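Local coordinates for hypothetical NUDIX hydrolase (Listeria monocytogenes, PDB 3SON), which binds calcium and probably hydrolyses nucleoside diphosphates linked to another moiety, as a member of the Nudix family, at residues L25-A30 and S107-E112. Numbering follows the deposited sequence.
Sequences LHRTDA and SLEHSE
R27 and E109 meet where the end of strand 20-27 pairs antiparallel with the start of strand 110-116 in the mixed sheet of the Nudix fold. The R27 side chain begins with CB, which lies 4.1 Å from the carbonyl O of E109. CG sits anti to the carbonyl carbon and passes near CD2 of H110. The chain then bends at chi3, 66°, and this kink turns the guanidinium back over E109. There NH1 and NH2 both lie against CG of E109, while NH1 makes a salt bridge to OE2 of E109 at 2.9 Å, coming from above the carboxylate plane; the two flat groups are turned 47° apart. NH1 also bonds Q34 on the neighbouring strand 33-39. The NE/NH2 edge of the guanidinium is taken by D29, roughly in the guanidinium plane and gripped side-on in a second salt bridge: NE meets OD1 of D29 at 3.1 Å and NH2 meets OD2 of D29. Four bonds to three residues thus fix the rotation of the group, and the side chain of E109 lies about 5 Å from the bound calcium ion.

Behind this salt-bridge network, the H110 ring is sandwiched: CB of L25 sits over one face, 3.9 Å from the ring centroid, and CB of its own neighbour E109 over the opposite one. NE2 of H110 is held by Q34. The backbone stitches the strands through H26 N to E112 O and S111 N to H26 O. At the type I turn from S107 to H110, T28 closes the end with two bonds: its N donates to O of E109, almost perfectly straight at 179°, and its OG1 to O of L108. H26 presents ND1 in its ring plane to OG of S111, 2.8 Å away.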
loop_
_atom_site.group_PDB
_atom_site.type_symbol
_atom_site.label_atom_id
_atom_site.label_comp_id
_atom_site.label_asym_id
_atom_site.label_seq_id
_atom_site.Cartn_x
_atom_site.Cartn_y
_atom_site.Cartn_z
ATOM N N LEU A 25 -18.063 3.070 -5.048
ATOM C CA LEU A 25 -19.227 2.445 -4.387
ATOM C C LEU A 25 -19.353 2.932 -2.993
ATOM O O LEU A 25 -18.373 2.942 -2.269
ATOM C CB LEU A 25 -19.061 0.925 -4.374
ATOM C CG LEU A 25 -18.965 0.203 -5.741
ATOM C CD1 LEU A 25 -18.445 -1.233 -5.588
ATOM C CD2 LEU A 25 -20.319 0.131 -6.425
ATOM N N HIS A 26 -20.564 3.345 -2.624
ATOM C CA HIS A 26 -20.802 3.784 -1.311
ATOM C C HIS A 26 -21.408 2.643 -0.550
ATOM O O HIS A 26 -22.288 1.944 -1.052
ATOM C CB HIS A 26 -21.719 4.949 -1.337
ATOM C CG HIS A 26 -21.875 5.577 -0.001
ATOM N ND1 HIS A 26 -22.935 5.295 0.807
ATOM C CD2 HIS A 26 -21.105 6.520 0.656
ATOM C CE1 HIS A 26 -22.791 5.980 1.966
ATOM N NE2 HIS A 26 -21.688 6.750 1.870
ATOM N N ARG A 27 -20.889 2.393 0.656
ATOM C CA ARG A 27 -21.410 1.301 1.458
ATOM C C ARG A 27 -22.813 1.553 2.093
ATOM O O ARG A 27 -23.201 2.692 2.472
ATOM C CB ARG A 27 -20.442 0.949 2.576
ATOM C CG ARG A 27 -19.172 0.262 2.058
ATOM C CD ARG A 27 -18.423 -0.347 3.246
ATOM N NE ARG A 27 -19.144 -1.451 3.918
ATOM C CZ ARG A 27 -19.109 -2.697 3.495
ATOM N NH1 ARG A 27 -18.465 -3.007 2.364
ATOM N NH2 ARG A 27 -19.762 -3.658 4.161
ATOM N N THR A 28 -23.597 0.492 2.166
ATOM C CA THR A 28 -24.909 0.590 2.846
ATOM C C THR A 28 -24.786 0.873 4.326
ATOM O O THR A 28 -25.577 1.696 4.884
ATOM C CB THR A 28 -25.777 -0.676 2.585
ATOM O OG1 THR A 28 -25.994 -0.782 1.172
ATOM C CG2 THR A 28 -27.142 -0.602 3.365
ATOM N N ASP A 29 -23.845 0.201 5.011
ATOM C CA ASP A 29 -23.736 0.197 6.472
ATOM C C ASP A 29 -22.770 1.188 7.085
ATOM O O ASP A 29 -22.632 1.270 8.282
ATOM C CB ASP A 29 -23.352 -1.242 6.910
ATOM C CG ASP A 29 -21.933 -1.606 6.575
ATOM O OD1 ASP A 29 -21.149 -0.708 6.101
ATOM O OD2 ASP A 29 -21.546 -2.779 6.783
ATOM N N ALA A 30 -22.149 2.030 6.257
ATOM C CA ALA A 30 -21.127 2.981 6.707
ATOM C C ALA A 30 -20.965 4.061 5.677
ATOM O O ALA A 30 -21.118 3.787 4.486
ATOM C CB ALA A 30 -19.788 2.283 6.990
ATOM N N SER A 107 -25.270 -5.137 -5.240
ATOM C CA SER A 107 -25.683 -6.015 -4.156
ATOM C C SER A 107 -26.092 -5.189 -2.948
ATOM O O SER A 107 -25.897 -3.951 -2.911
ATOM C CB SER A 107 -24.559 -6.984 -3.773
ATOM O OG SER A 107 -23.521 -6.358 -3.050
ATOM N N LEU A 108 -26.656 -5.835 -1.957
ATOM C CA LEU A 108 -27.089 -5.103 -0.777
ATOM C C LEU A 108 -25.943 -4.404 0.031
ATOM O O LEU A 108 -26.212 -3.559 0.889
ATOM C CB LEU A 108 -27.895 -6.004 0.152
ATOM C CG LEU A 108 -29.129 -6.710 -0.424
ATOM C CD1 LEU A 108 -29.893 -7.492 0.649
ATOM C CD2 LEU A 108 -30.041 -5.698 -1.113
ATOM N N GLU A 109 -24.705 -4.766 -0.217
ATOM C CA GLU A 109 -23.557 -4.194 0.492
ATOM C C GLU A 109 -23.365 -2.694 0.183
ATOM O O GLU A 109 -22.759 -2.014 0.979
ATOM C CB GLU A 109 -22.270 -4.940 0.083
ATOM C CG GLU A 109 -21.142 -4.747 1.090
ATOM C CD GLU A 109 -20.008 -5.753 0.919
ATOM O OE1 GLU A 109 -20.255 -6.970 1.083
ATOM O OE2 GLU A 109 -18.870 -5.319 0.635
ATOM N N HIS A 110 -23.918 -2.227 -0.943
ATOM C CA HIS A 110 -23.745 -0.875 -1.455
ATOM C C HIS A 110 -25.013 -0.112 -1.724
ATOM O O HIS A 110 -26.064 -0.692 -2.100
ATOM C CB HIS A 110 -22.863 -0.908 -2.753
ATOM C CG HIS A 110 -21.496 -1.485 -2.509
ATOM N ND1 HIS A 110 -21.116 -2.641 -3.059
ATOM C CD2 HIS A 110 -20.451 -1.079 -1.721
ATOM C CE1 HIS A 110 -19.908 -2.962 -2.626
ATOM N NE2 HIS A 110 -19.499 -2.020 -1.811
ATOM N N SER A 111 -24.935 1.215 -1.556
ATOM C CA SER A 111 -26.083 2.122 -1.726
ATOM C C SER A 111 -26.045 2.959 -2.996
ATOM O O SER A 111 -27.031 3.550 -3.356
ATOM C CB SER A 111 -26.197 3.086 -0.548
ATOM O OG SER A 111 -25.102 3.975 -0.428
ATOM N N GLU A 112 -24.916 2.978 -3.639
ATOM C CA GLU A 112 -24.733 3.822 -4.792
ATOM C C GLU A 112 -23.443 3.410 -5.502
ATOM O O GLU A 112 -22.438 3.138 -4.858
ATOM C CB GLU A 112 -24.711 5.325 -4.354
ATOM C CG GLU A 112 -24.231 6.290 -5.444
ATOM C CD GLU A 112 -24.321 7.725 -5.086
ATOM O OE1 GLU A 112 -24.810 8.069 -3.980
ATOM O OE2 GLU A 112 -23.960 8.572 -5.949
#